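Local coordinates for protein minor fimbrium anchoring subunit Mfa2 (PDB 5NFI) that tethers the minor fimbriae to the bacterial outer membrane through interaction with the fimbrial subunit Mfa1 and regulates fimbrial length, at residues Y31-D34 with I38-S41; L213-K218 with E223-D228; G168-D173 with T201-E206; F9-E14 with S20-V25. One frame throughout, in Å; residues are numbered along the deposited sequence.

Interaction 1: Y31-D34 with I38-S41; sequences YAFD and ILRS
F33 lays its ring against the backbone and side chain of L39, and tracing it outward shows how a bulged hairpin is packed. CB stands 3.7 Å from I38 O, which CG also faces. With CG anti to the carbonyl carbon (chi1 -68°), the ring extends over the 38-41 segment: F33 CD2 comes 3.6 Å from L39 N, CE2 looks to L39 CA, which makes a CH-pi contact over the ring face, and both CE1 (3.8 Å) and CZ meet L39 CD1. The same methyl also touches Y31 CB, two residues back along the strand. The backbone forms a classic beta bulge, R40 and S41 both facing A32. A32 O takes a nearly straight bond from R40 N (2.7 Å, 173°) and a weak one from S41 N, while A32 N donates to S41 O. At the turn, D34 N bonds I38 O, and D34 OD2 forms a salt bridge to R40 NE at the guanidinium edge; its modelled length is too short to be taken literally. The hairpin is flanked by strand 64-72, which pairs with strand 28-33 and brings F69 against F33, while L60 of strand 56-60 touches A32 and S41, and F172 meets both Y31 and F33.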
loop_
_atom_site.group_PDB
_atom_site.type_symbol
_atom_site.label_atom_id
_atom_site.label_comp_id
_atom_site.label_asym_id
_atom_site.label_seq_id
_atom_site.Cartn_x
_atom_site.Cartn_y
_atom_site.Cartn_z
ATOM N N TYR A 31 -12.434 7.113 -10.639
ATOM C CA TYR A 31 -13.859 6.833 -10.492
ATOM C C TYR A 31 -14.571 8.002 -9.834
ATOM O O TYR A 31 -13.985 8.716 -9.010
ATOM C CB TYR A 31 -14.082 5.553 -9.668
ATOM C CG TYR A 31 -13.346 4.372 -10.234
ATOM C CD1 TYR A 31 -13.862 3.670 -11.307
ATOM C CD2 TYR A 31 -12.116 3.977 -9.715
ATOM C CE1 TYR A 31 -13.190 2.606 -11.845
ATOM C CE2 TYR A 31 -11.427 2.913 -10.256
ATOM C CZ TYR A 31 -11.978 2.231 -11.324
ATOM O OH TYR A 31 -11.315 1.171 -11.887
ATOM N N ALA A 32 -15.838 8.189 -10.186
ATOM C CA ALA A 32 -16.651 9.231 -9.566
ATOM C C ALA A 32 -17.854 8.594 -8.886
ATOM O O ALA A 32 -18.590 7.819 -9.496
ATOM C CB ALA A 32 -17.090 10.263 -10.591
ATOM N N PHE A 33 -18.026 8.907 -7.607
ATOM C CA PHE A 33 -19.173 8.441 -6.850
ATOM C C PHE A 33 -19.978 9.661 -6.453
ATOM O O PHE A 33 -19.418 10.746 -6.272
ATOM C CB PHE A 33 -18.725 7.621 -5.633
ATOM C CG PHE A 33 -18.094 6.306 -6.006
ATOM C CD1 PHE A 33 -16.859 6.269 -6.630
ATOM C CD2 PHE A 33 -18.756 5.120 -5.780
ATOM C CE1 PHE A 33 -16.295 5.075 -7.009
ATOM C CE2 PHE A 33 -18.197 3.920 -6.159
ATOM C CZ PHE A 33 -16.965 3.899 -6.773
ATOM N N ASP A 34 -21.292 9.493 -6.350
ATOM C CA ASP A 34 -22.181 10.615 -6.062
ATOM C C ASP A 34 -22.605 10.695 -4.596
ATOM O O ASP A 34 -22.036 10.025 -3.737
ATOM C CB ASP A 34 -23.421 10.551 -6.958
ATOM C CG ASP A 34 -24.199 9.260 -6.802
ATOM O OD1 ASP A 34 -24.244 8.700 -5.687
ATOM O OD2 ASP A 34 -24.789 8.806 -7.809
ATOM N N ILE A 38 -22.686 5.809 -5.037
ATOM C CA ILE A 38 -22.863 4.965 -6.213
ATOM C C ILE A 38 -21.934 5.400 -7.344
ATOM O O ILE A 38 -21.717 6.593 -7.545
ATOM C CB ILE A 38 -24.324 5.012 -6.683
ATOM C CG1 ILE A 38 -25.207 4.208 -5.723
ATOM C CG2 ILE A 38 -24.473 4.517 -8.125
ATOM C CD1 ILE A 38 -26.648 4.641 -5.743
ATOM N N LEU A 39 -21.378 4.440 -8.076
ATOM C CA LEU A 39 -20.482 4.740 -9.195
ATOM C C LEU A 39 -21.212 5.442 -10.335
ATOM O O LEU A 39 -22.199 4.932 -10.850
ATOM C CB LEU A 39 -19.830 3.452 -9.710
ATOM C CG LEU A 39 -18.795 3.532 -10.834
ATOM C CD1 LEU A 39 -17.690 4.523 -10.516
ATOM C CD2 LEU A 39 -18.212 2.160 -11.071
ATOM N N ARG A 40 -20.719 6.615 -10.720
ATOM C CA ARG A 40 -21.316 7.382 -11.808
ATOM C C ARG A 40 -20.385 7.528 -13.006
ATOM O O ARG A 40 -20.834 7.825 -14.106
ATOM C CB ARG A 40 -21.728 8.772 -11.329
ATOM C CG ARG A 40 -22.869 8.759 -10.368
ATOM C CD ARG A 40 -23.992 7.907 -10.897
ATOM N NE ARG A 40 -25.063 7.748 -9.919
ATOM C CZ ARG A 40 -26.110 6.953 -10.098
ATOM N NH1 ARG A 40 -26.228 6.264 -11.228
ATOM N NH2 ARG A 40 -27.039 6.857 -9.155
ATOM N N SER A 41 -19.092 7.324 -12.805
ATOM C CA SER A 41 -18.141 7.523 -13.880
ATOM C C SER A 41 -16.905 6.659 -13.666
ATOM O O SER A 41 -16.385 6.608 -12.554
ATOM C CB SER A 41 -17.755 8.990 -13.954
ATOM O OG SER A 41 -16.723 9.182 -14.898
#

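Interaction 2: L213-K218 with E223-D228; sequences LSVTHK and EIFRTD
V215 O is the polar atom gripped twice here: F225 N bonds it at 3.0 Å in the carbonyl plane, and I224 N adds a weak bond at 2.9 Å with an N-H...O angle of only 126°. Two successive residues facing one partner define a classic beta bulge, which shifts the register of this antiparallel hairpin by one. Beyond it the pairing is regular: V215 N donates to F225 O, and L213 and T227 exchange two bonds of 2.9 Å, as a hydrogen-bonded pair should. On one face V215 CB rests 4.0 Å from F225 CB, and because the phenylalanine CG lies anti to its backbone N (chi1 177°), the ring crosses V215 obliquely, with F225 CD2 4.0 Å from V215 CG2. At the bulge, I224 CG1 meets V215 CG1 at 4.1 Å. On the other face, E223 stretches its extended chain past T216 OG1, so that OE2 comes 3.7 Å from S214 CB, while OE1 makes a weak salt bridge with R226 NE of its own strand. The chemistry is thus that of a two-faced hairpin: main-chain bonds hold the strands, V215 and F225 pack against L254, and the charged, exposed E223 and R226 lie on the opposite face.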
loop_
_atom_site.group_PDB
_atom_site.type_symbol
_atom_site.label_atom_id
_atom_site.label_comp_id
_atom_site.label_asym_id
_atom_site.label_seq_id
_atom_site.Cartn_x
_atom_site.Cartn_y
_atom_site.Cartn_z
ATOM N N LEU A 213 5.535 -10.015 10.937
ATOM C CA LEU A 213 6.903 -10.310 10.530
ATOM C C LEU A 213 7.339 -11.528 11.326
ATOM O O LEU A 213 7.052 -11.609 12.524
ATOM C CB LEU A 213 7.827 -9.124 10.788
ATOM C CG LEU A 213 9.282 -9.336 10.376
ATOM C CD1 LEU A 213 9.372 -9.460 8.867
ATOM C CD2 LEU A 213 10.171 -8.204 10.895
ATOM N N SER A 214 7.993 -12.490 10.678
ATOM C CA SER A 214 8.352 -13.713 11.387
ATOM C C SER A 214 9.623 -14.362 10.866
ATOM O O SER A 214 9.978 -14.194 9.693
ATOM C CB SER A 214 7.238 -14.718 11.292
ATOM O OG SER A 214 7.471 -15.530 10.165
ATOM N N VAL A 215 10.303 -15.098 11.750
ATOM C CA VAL A 215 11.529 -15.818 11.403
ATOM C C VAL A 215 11.376 -17.265 11.801
ATOM O O VAL A 215 11.021 -17.571 12.960
ATOM C CB VAL A 215 12.789 -15.245 12.093
ATOM C CG1 VAL A 215 14.038 -15.974 11.600
ATOM C CG2 VAL A 215 12.929 -13.772 11.811
ATOM N N THR A 216 11.668 -18.144 10.846
ATOM C CA THR A 216 11.464 -19.579 10.993
ATOM C C THR A 216 12.727 -20.401 10.685
ATOM O O THR A 216 13.456 -20.118 9.746
ATOM C CB THR A 216 10.329 -20.056 10.060
ATOM O OG1 THR A 216 9.097 -19.435 10.447
ATOM C CG2 THR A 216 10.179 -21.565 10.115
ATOM N N HIS A 217 12.979 -21.431 11.472
ATOM C CA HIS A 217 14.050 -22.364 11.156
ATOM C C HIS A 217 13.514 -23.367 10.140
ATOM O O HIS A 217 12.723 -24.242 10.497
ATOM C CB HIS A 217 14.548 -23.059 12.430
ATOM C CG HIS A 217 15.715 -23.966 12.206
ATOM N ND1 HIS A 217 15.623 -25.335 12.309
ATOM C CD2 HIS A 217 17.000 -23.699 11.874
ATOM C CE1 HIS A 217 16.801 -25.872 12.049
ATOM N NE2 HIS A 217 17.654 -24.902 11.781
ATOM N N LYS A 218 13.933 -23.231 8.881
ATOM C CA LYS A 218 13.391 -24.020 7.769
ATOM C C LYS A 218 13.487 -25.547 7.934
ATOM O O LYS A 218 12.503 -26.253 7.677
ATOM C CB LYS A 218 14.080 -23.620 6.454
ATOM C CG LYS A 218 13.789 -22.211 5.986
ATOM C CD LYS A 218 14.261 -21.989 4.560
ATOM C CE LYS A 218 15.766 -21.954 4.477
ATOM N NZ LYS A 218 16.289 -22.419 3.144
ATOM N N GLU A 223 9.323 -21.919 14.158
ATOM C CA GLU A 223 9.272 -20.466 14.173
ATOM C C GLU A 223 9.920 -19.931 15.449
ATOM O O GLU A 223 9.371 -20.084 16.531
ATOM C CB GLU A 223 7.825 -19.979 14.061
ATOM C CG GLU A 223 7.681 -18.470 14.078
ATOM C CD GLU A 223 6.238 -18.021 13.975
ATOM O OE1 GLU A 223 5.559 -17.944 15.027
ATOM O OE2 GLU A 223 5.785 -17.737 12.844
ATOM N N ILE A 224 11.084 -19.304 15.319
ATOM C CA ILE A 224 11.793 -18.777 16.476
ATOM C C ILE A 224 11.410 -17.330 16.775
ATOM O O ILE A 224 11.728 -16.821 17.848
ATOM C CB ILE A 224 13.326 -18.861 16.297
ATOM C CG1 ILE A 224 13.821 -17.837 15.281
ATOM C CG2 ILE A 224 13.739 -20.256 15.870
ATOM C CD1 ILE A 224 15.336 -17.800 15.139
ATOM N N PHE A 225 10.737 -16.658 15.835
ATOM C CA PHE A 225 10.328 -15.273 16.089
ATOM C C PHE A 225 9.047 -14.856 15.356
ATOM O O PHE A 225 8.809 -15.240 14.210
ATOM C CB PHE A 225 11.471 -14.334 15.723
ATOM C CG PHE A 225 11.138 -12.880 15.875
ATOM C CD1 PHE A 225 11.153 -12.279 17.118
ATOM C CD2 PHE A 225 10.822 -12.101 14.765
ATOM C CE1 PHE A 225 10.860 -10.937 17.267
ATOM C CE2 PHE A 225 10.526 -10.749 14.912
ATOM C CZ PHE A 225 10.551 -10.169 16.169
ATOM N N ARG A 226 8.227 -14.057 16.034
ATOM C CA ARG A 226 6.999 -13.516 15.458
ATOM C C ARG A 226 6.609 -12.201 16.135
ATOM O O ARG A 226 6.526 -12.131 17.357
ATOM C CB ARG A 226 5.862 -14.535 15.579
ATOM C CG ARG A 226 4.475 -13.913 15.669
ATOM C CD ARG A 226 3.378 -14.966 15.719
ATOM N NE ARG A 226 3.152 -15.566 14.403
ATOM C CZ ARG A 226 2.147 -15.245 13.588
ATOM N NH1 ARG A 226 1.256 -14.325 13.953
ATOM N NH2 ARG A 226 2.028 -15.847 12.406
ATOM N N THR A 227 6.383 -11.152 15.348
ATOM C CA THR A 227 5.861 -9.889 15.898
ATOM C C THR A 227 4.967 -9.128 14.912
ATOM O O THR A 227 5.109 -9.260 13.688
ATOM C CB THR A 227 6.992 -8.933 16.333
ATOM O OG1 THR A 227 6.421 -7.780 16.955
ATOM C CG2 THR A 227 7.810 -8.473 15.143
ATOM N N ASP A 228 4.046 -8.325 15.428
ATOM C CA ASP A 228 3.308 -7.455 14.529
ATOM C C ASP A 228 4.134 -6.231 14.173
ATOM O O ASP A 228 4.370 -5.364 15.021
ATOM C CB ASP A 228 1.981 -7.010 15.124
ATOM C CG ASP A 228 1.117 -6.308 14.107
ATOM O OD1 ASP A 228 0.335 -7.001 13.416
ATOM O OD2 ASP A 228 1.250 -5.071 13.967
#

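Interaction 3: G168-D173 with T201-E206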
loop_
_atom_site.group_PDB
_atom_site.type_symbol
_atom_site.label_atom_id
_atom_site.label_comp_id
_atom_site.label_asym_id
_atom_site.label_seq_id
_atom_site.Cartn_x
_atom_site.Cartn_y
_atom_site.Cartn_z
ATOM N N GLY A 168 -4.170 -7.172 0.896
ATOM C CA GLY A 168 -4.139 -7.389 -0.545
ATOM C C GLY A 168 -5.441 -7.034 -1.244
ATOM O O GLY A 168 -5.606 -7.252 -2.441
ATOM N N SER A 169 -6.375 -6.480 -0.485
ATOM C CA SER A 169 -7.693 -6.196 -1.005
ATOM C C SER A 169 -8.136 -4.793 -0.647
ATOM O O SER A 169 -8.060 -4.387 0.514
ATOM C CB SER A 169 -8.687 -7.211 -0.473
ATOM O OG SER A 169 -8.283 -8.500 -0.863
ATOM N N TYR A 170 -8.586 -4.038 -1.642
ATOM C CA TYR A 170 -8.948 -2.652 -1.385
ATOM C C TYR A 170 -10.323 -2.299 -1.936
ATOM O O TYR A 170 -10.712 -2.749 -3.024
ATOM C CB TYR A 170 -7.867 -1.727 -1.944
ATOM C CG TYR A 170 -6.564 -1.907 -1.212
ATOM C CD1 TYR A 170 -5.746 -3.000 -1.481
ATOM C CD2 TYR A 170 -6.162 -1.014 -0.220
ATOM C CE1 TYR A 170 -4.559 -3.214 -0.791
ATOM C CE2 TYR A 170 -4.961 -1.220 0.475
ATOM C CZ TYR A 170 -4.170 -2.331 0.179
ATOM O OH TYR A 170 -2.987 -2.561 0.839
ATOM N N ARG A 171 -11.065 -1.511 -1.159
ATOM C CA ARG A 171 -12.346 -0.985 -1.604
ATOM C C ARG A 171 -12.110 0.095 -2.654
ATOM O O ARG A 171 -10.962 0.439 -2.940
ATOM C CB ARG A 171 -13.137 -0.434 -0.427
ATOM C CG ARG A 171 -13.365 -1.447 0.655
ATOM C CD ARG A 171 -14.326 -0.930 1.708
ATOM N NE ARG A 171 -13.997 -1.464 3.027
ATOM C CZ ARG A 171 -14.315 -2.691 3.425
ATOM N NH1 ARG A 171 -14.976 -3.501 2.598
ATOM N NH2 ARG A 171 -13.975 -3.107 4.641
ATOM N N PHE A 172 -13.182 0.629 -3.233
ATOM C CA PHE A 172 -13.027 1.690 -4.218
ATOM C C PHE A 172 -12.412 2.927 -3.578
ATOM O O PHE A 172 -11.438 3.471 -4.103
ATOM C CB PHE A 172 -14.357 2.011 -4.884
ATOM C CG PHE A 172 -14.662 1.118 -6.023
ATOM C CD1 PHE A 172 -15.351 -0.057 -5.830
ATOM C CD2 PHE A 172 -14.220 1.428 -7.290
ATOM C CE1 PHE A 172 -15.612 -0.903 -6.889
ATOM C CE2 PHE A 172 -14.487 0.593 -8.345
ATOM C CZ PHE A 172 -15.180 -0.575 -8.149
ATOM N N ASP A 173 -12.949 3.355 -2.435
ATOM C CA ASP A 173 -12.256 4.351 -1.631
ATOM C C ASP A 173 -10.956 3.672 -1.224
ATOM O O ASP A 173 -10.837 2.456 -1.343
ATOM C CB ASP A 173 -13.087 4.807 -0.432
ATOM C CG ASP A 173 -13.477 3.663 0.510
ATOM O OD1 ASP A 173 -12.717 2.684 0.678
ATOM O OD2 ASP A 173 -14.565 3.759 1.117
ATOM N N THR A 201 8.186 -6.595 -1.164
ATOM C CA THR A 201 7.357 -5.483 -1.542
ATOM C C THR A 201 5.933 -5.837 -1.158
ATOM O O THR A 201 5.340 -6.783 -1.693
ATOM C CB THR A 201 7.439 -5.145 -3.040
ATOM O OG1 THR A 201 8.798 -4.896 -3.402
ATOM C CG2 THR A 201 6.623 -3.903 -3.320
ATOM N N THR A 202 5.384 -5.092 -0.215
ATOM C CA THR A 202 4.044 -5.387 0.227
ATOM C C THR A 202 3.162 -4.181 -0.064
ATOM O O THR A 202 3.643 -3.162 -0.544
ATOM C CB THR A 202 4.013 -5.747 1.723
ATOM O OG1 THR A 202 2.671 -6.053 2.118
ATOM C CG2 THR A 202 4.524 -4.599 2.558
ATOM N N LEU A 203 1.876 -4.283 0.217
ATOM C CA LEU A 203 1.026 -3.142 -0.021
ATOM C C LEU A 203 0.921 -2.366 1.283
ATOM O O LEU A 203 1.935 -2.167 1.954
ATOM C CB LEU A 203 -0.333 -3.569 -0.576
ATOM C CG LEU A 203 -0.191 -4.261 -1.940
ATOM C CD1 LEU A 203 -1.514 -4.781 -2.436
ATOM C CD2 LEU A 203 0.420 -3.308 -2.964
ATOM N N LYS A 204 -0.280 -1.904 1.628
ATOM C CA LYS A 204 -0.444 -0.905 2.686
ATOM C C LYS A 204 -0.122 -1.453 4.078
ATOM O O LYS A 204 -0.523 -2.562 4.442
ATOM C CB LYS A 204 -1.869 -0.337 2.660
ATOM C CG LYS A 204 -2.127 0.806 3.631
ATOM C CD LYS A 204 -2.435 2.088 2.891
ATOM C CE LYS A 204 -3.593 2.848 3.520
ATOM N NZ LYS A 204 -3.286 3.318 4.913
ATOM N N LEU A 205 0.616 -0.659 4.844
ATOM C CA LEU A 205 0.944 -1.014 6.209
ATOM C C LEU A 205 0.166 -0.159 7.179
ATOM O O LEU A 205 0.520 0.979 7.437
ATOM C CB LEU A 205 2.437 -0.850 6.466
ATOM C CG LEU A 205 3.300 -1.661 5.514
ATOM C CD1 LEU A 205 4.747 -1.314 5.726
ATOM C CD2 LEU A 205 3.045 -3.130 5.723
ATOM N N GLU A 206 -0.894 -0.709 7.737
ATOM C CA GLU A 206 -1.609 0.040 8.735
ATOM C C GLU A 206 -2.174 -0.900 9.771
ATOM O O GLU A 206 -2.300 -2.089 9.546
ATOM C CB GLU A 206 -2.723 0.870 8.101
ATOM C CG GLU A 206 -3.945 0.065 7.704
ATOM C CD GLU A 206 -4.942 0.880 6.910
ATOM O OE1 GLU A 206 -6.156 0.593 7.003
ATOM O OE2 GLU A 206 -4.515 1.802 6.188
#
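A tyrosine hydroxyl ties the short strand 169-171 to the loop that follows strand 196-202: Y170 OH accepts the backbone N-H of K204 at 2.9 Å, with an N-H...O angle of 157°. The same oxygen is bonded to N167 O, its stronger partner, so two main-chain groups fix where the phenol ends. Its ring takes contacts from two successive loop residues, L203 and K204. K204 CB approaches at the ring edge, near its plane, 3.1 Å from Y170 OH, while L203 CB sits 3.2 Å from that oxygen and L203 CD1 reaches Y170 CE1 obliquely at 3.8 Å. The contact lies close to the centre of the chain, in the middle of an elongated molecule whose family belongs to the transthyretin clan. Here strand 169-171 pairs with strand 93-100 in a small antiparallel sheet, and N167 ND2 also bonds K204 O and T202 OG1. The leucine CG lies anti to its carbonyl carbon (chi1 -63°), and the extended chain beyond it carries CD1 to within 4.2 Å of G168 CA. K204 bends away from the ring to form a salt bridge with E206, whose modelled length is doubtful, while Y142 packs against the Y170 ring.

Interaction 4: F9-E14 with S20-V25; sequences FYSQTE and SYPAEV
A single antiparallel beta bridge, S11 with S20, closes the loop that leaves the end of strand 3-10, and it is a surface contact, not the start of a long hairpin. The pair is of the hydrogen-bonded kind: S11 N donates to S20 O at 2.6 Å, and S20 N returns a bond of the same length to S11 O, arriving 42° out of the carbonyl plane. The serine hydroxyl S20 OG adds a weak bond to that same S11 O at 3.1 Å, so three donor-acceptor links join two residues across the loop. The residues enclosed by the bridge include C15, whose disulfide to C246 pins the loop to a distant part of the chain. Beyond S20 the chain makes a type I turn from P22 to V25, and its proline ring leans on S11: both P22 CG and CD lie 3.5 Å from S11 CB, while W113 of strand 113-122 touches S11, P22 and V25. The hydroxyl of S11 points elsewhere, bonding L139 O of strand 133-151. Y10 places CG between its backbone N and carbonyl carbon (chi1 67°), which swings its ring away from the loop and into a cation-pi contact with R136. Its CB stays behind as the touching atom, 3.4 Å from Y21 CE1, meeting that ring obliquely. One atom further round the ring, Y21 CD1 meets F9 O at 3.2 Å, with the carbonyl oxygen at the ring edge and near its plane.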
loop_
_atom_site.group_PDB
_atom_site.type_symbol
_atom_site.label_atom_id
_atom_site.label_comp_id
_atom_site.label_asym_id
_atom_site.label_seq_id
_atom_site.Cartn_x
_atom_site.Cartn_y
_atom_site.Cartn_z
ATOM N N PHE A 9 -3.263 15.844 -10.438
ATOM C CA PHE A 9 -2.744 14.862 -9.506
ATOM C C PHE A 9 -1.360 15.247 -9.049
ATOM O O PHE A 9 -0.473 15.524 -9.872
ATOM C CB PHE A 9 -2.746 13.462 -10.123
ATOM C CG PHE A 9 -4.127 12.918 -10.383
ATOM C CD1 PHE A 9 -4.982 12.628 -9.330
ATOM C CD2 PHE A 9 -4.571 12.693 -11.681
ATOM C CE1 PHE A 9 -6.255 12.121 -9.569
ATOM C CE2 PHE A 9 -5.838 12.175 -11.922
ATOM C CZ PHE A 9 -6.679 11.887 -10.866
ATOM N N TYR A 10 -1.208 15.282 -7.723
ATOM C CA TYR A 10 0.054 15.578 -7.064
ATOM C C TYR A 10 0.358 14.533 -5.986
ATOM O O TYR A 10 -0.428 13.610 -5.760
ATOM C CB TYR A 10 0.028 16.994 -6.466
ATOM C CG TYR A 10 -0.925 17.233 -5.303
ATOM C CD1 TYR A 10 -2.286 17.401 -5.513
ATOM C CD2 TYR A 10 -0.450 17.329 -3.995
ATOM C CE1 TYR A 10 -3.157 17.652 -4.456
ATOM C CE2 TYR A 10 -1.313 17.570 -2.923
ATOM C CZ TYR A 10 -2.667 17.737 -3.163
ATOM O OH TYR A 10 -3.536 17.980 -2.115
ATOM N N SER A 11 1.506 14.669 -5.334
ATOM C CA SER A 11 1.828 13.805 -4.211
ATOM C C SER A 11 2.575 14.603 -3.151
ATOM O O SER A 11 3.711 15.039 -3.354
ATOM C CB SER A 11 2.649 12.599 -4.654
ATOM O OG SER A 11 2.786 11.657 -3.598
ATOM N N GLN A 12 1.911 14.807 -2.025
ATOM C CA GLN A 12 2.492 15.538 -0.925
ATOM C C GLN A 12 2.193 14.772 0.337
ATOM O O GLN A 12 1.048 14.660 0.771
ATOM C CB GLN A 12 1.950 16.956 -0.854
ATOM C CG GLN A 12 2.638 17.793 0.188
ATOM C CD GLN A 12 2.501 19.272 -0.087
ATOM O OE1 GLN A 12 1.626 19.706 -0.845
ATOM N NE2 GLN A 12 3.379 20.060 0.520
ATOM N N THR A 13 3.245 14.253 0.935
ATOM C CA THR A 13 3.077 13.156 1.854
ATOM C C THR A 13 2.552 13.495 3.251
ATOM O O THR A 13 2.077 12.574 3.928
ATOM C CB THR A 13 4.386 12.420 2.027
ATOM O OG1 THR A 13 4.137 11.231 2.774
ATOM C CG2 THR A 13 5.400 13.291 2.758
ATOM N N GLU A 14 2.633 14.778 3.641
ATOM C CA GLU A 14 2.309 15.315 4.986
ATOM C C GLU A 14 3.561 15.776 5.730
ATOM O O GLU A 14 3.519 16.727 6.495
ATOM C CB GLU A 14 1.561 14.305 5.859
ATOM C CG GLU A 14 1.453 14.627 7.328
ATOM C CD GLU A 14 0.630 13.579 8.053
ATOM O OE1 GLU A 14 -0.337 13.047 7.434
ATOM O OE2 GLU A 14 0.976 13.267 9.223
ATOM N N SER A 20 4.760 16.972 -4.766
ATOM C CA SER A 20 5.577 16.277 -5.747
ATOM C C SER A 20 4.672 15.732 -6.838
ATOM O O SER A 20 3.456 15.688 -6.670
ATOM C CB SER A 20 6.364 15.147 -5.088
ATOM O OG SER A 20 6.727 15.501 -3.767
ATOM N N TYR A 21 5.265 15.302 -7.947
ATOM C CA TYR A 21 4.499 14.810 -9.088
ATOM C C TYR A 21 5.143 13.562 -9.671
ATOM O O TYR A 21 5.604 13.571 -10.818
ATOM C CB TYR A 21 4.386 15.896 -10.159
ATOM C CG TYR A 21 3.693 17.128 -9.660
ATOM C CD1 TYR A 21 2.309 17.169 -9.559
ATOM C CD2 TYR A 21 4.416 18.246 -9.272
ATOM C CE1 TYR A 21 1.663 18.300 -9.097
ATOM C CE2 TYR A 21 3.780 19.385 -8.807
ATOM C CZ TYR A 21 2.401 19.408 -8.718
ATOM O OH TYR A 21 1.751 20.535 -8.262
ATOM N N PRO A 22 5.137 12.470 -8.894
ATOM C CA PRO A 22 5.984 11.293 -9.116
ATOM C C PRO A 22 5.893 10.732 -10.519
ATOM O O PRO A 22 4.794 10.458 -11.000
ATOM C CB PRO A 22 5.444 10.280 -8.106
ATOM C CG PRO A 22 4.706 11.069 -7.107
ATOM C CD PRO A 22 4.125 12.220 -7.854
ATOM N N ALA A 23 7.041 10.561 -11.164
ATOM C CA ALA A 23 7.095 9.893 -12.458
ATOM C C ALA A 23 6.614 8.446 -12.363
ATOM O O ALA A 23 6.205 7.861 -13.360
ATOM C CB ALA A 23 8.498 9.937 -13.007
ATOM N N GLU A 24 6.674 7.888 -11.151
ATOM C CA GLU A 24 6.330 6.496 -10.884
ATOM C C GLU A 24 4.915 6.169 -11.295
ATOM O O GLU A 24 4.601 5.009 -11.559
ATOM C CB GLU A 24 6.501 6.174 -9.393
ATOM C CG GLU A 24 7.927 5.910 -8.936
ATOM C CD GLU A 24 8.789 7.160 -8.928
ATOM O OE1 GLU A 24 8.280 8.252 -9.257
ATOM O OE2 GLU A 24 9.982 7.046 -8.570
ATOM N N VAL A 25 4.051 7.185 -11.331
ATOM C CA VAL A 25 2.658 6.969 -11.717
ATOM C C VAL A 25 2.519 6.985 -13.219
ATOM O O VAL A 25 2.641 8.035 -13.823
ATOM C CB VAL A 25 1.744 8.020 -11.104
ATOM C CG1 VAL A 25 0.309 7.779 -11.538
ATOM C CG2 VAL A 25 1.874 7.979 -9.576
#

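Overall arrangement
From the N terminus the contacts come in the order 4, 1, 3, 2, each closing before the next opens, so none nest or cross. Interaction 4 closes the loop at the end of strand 3-10, interaction 1 the tight turn between strands 28-33 and 39-45, and interaction 2 the turn between strands 211-217 and 222-228. Interaction 3 spans the longest gap, 27 residues, and joins the small sheet of strands 93-100 and 169-171 to the loop after strand 196-202. It lies near the chain's centre, whereas interactions 1 and 2, about 43 Å apart between centres, occupy opposite sides of it. Interactions 1 and 3 alone touch, where F33 and Y31 pack against F172.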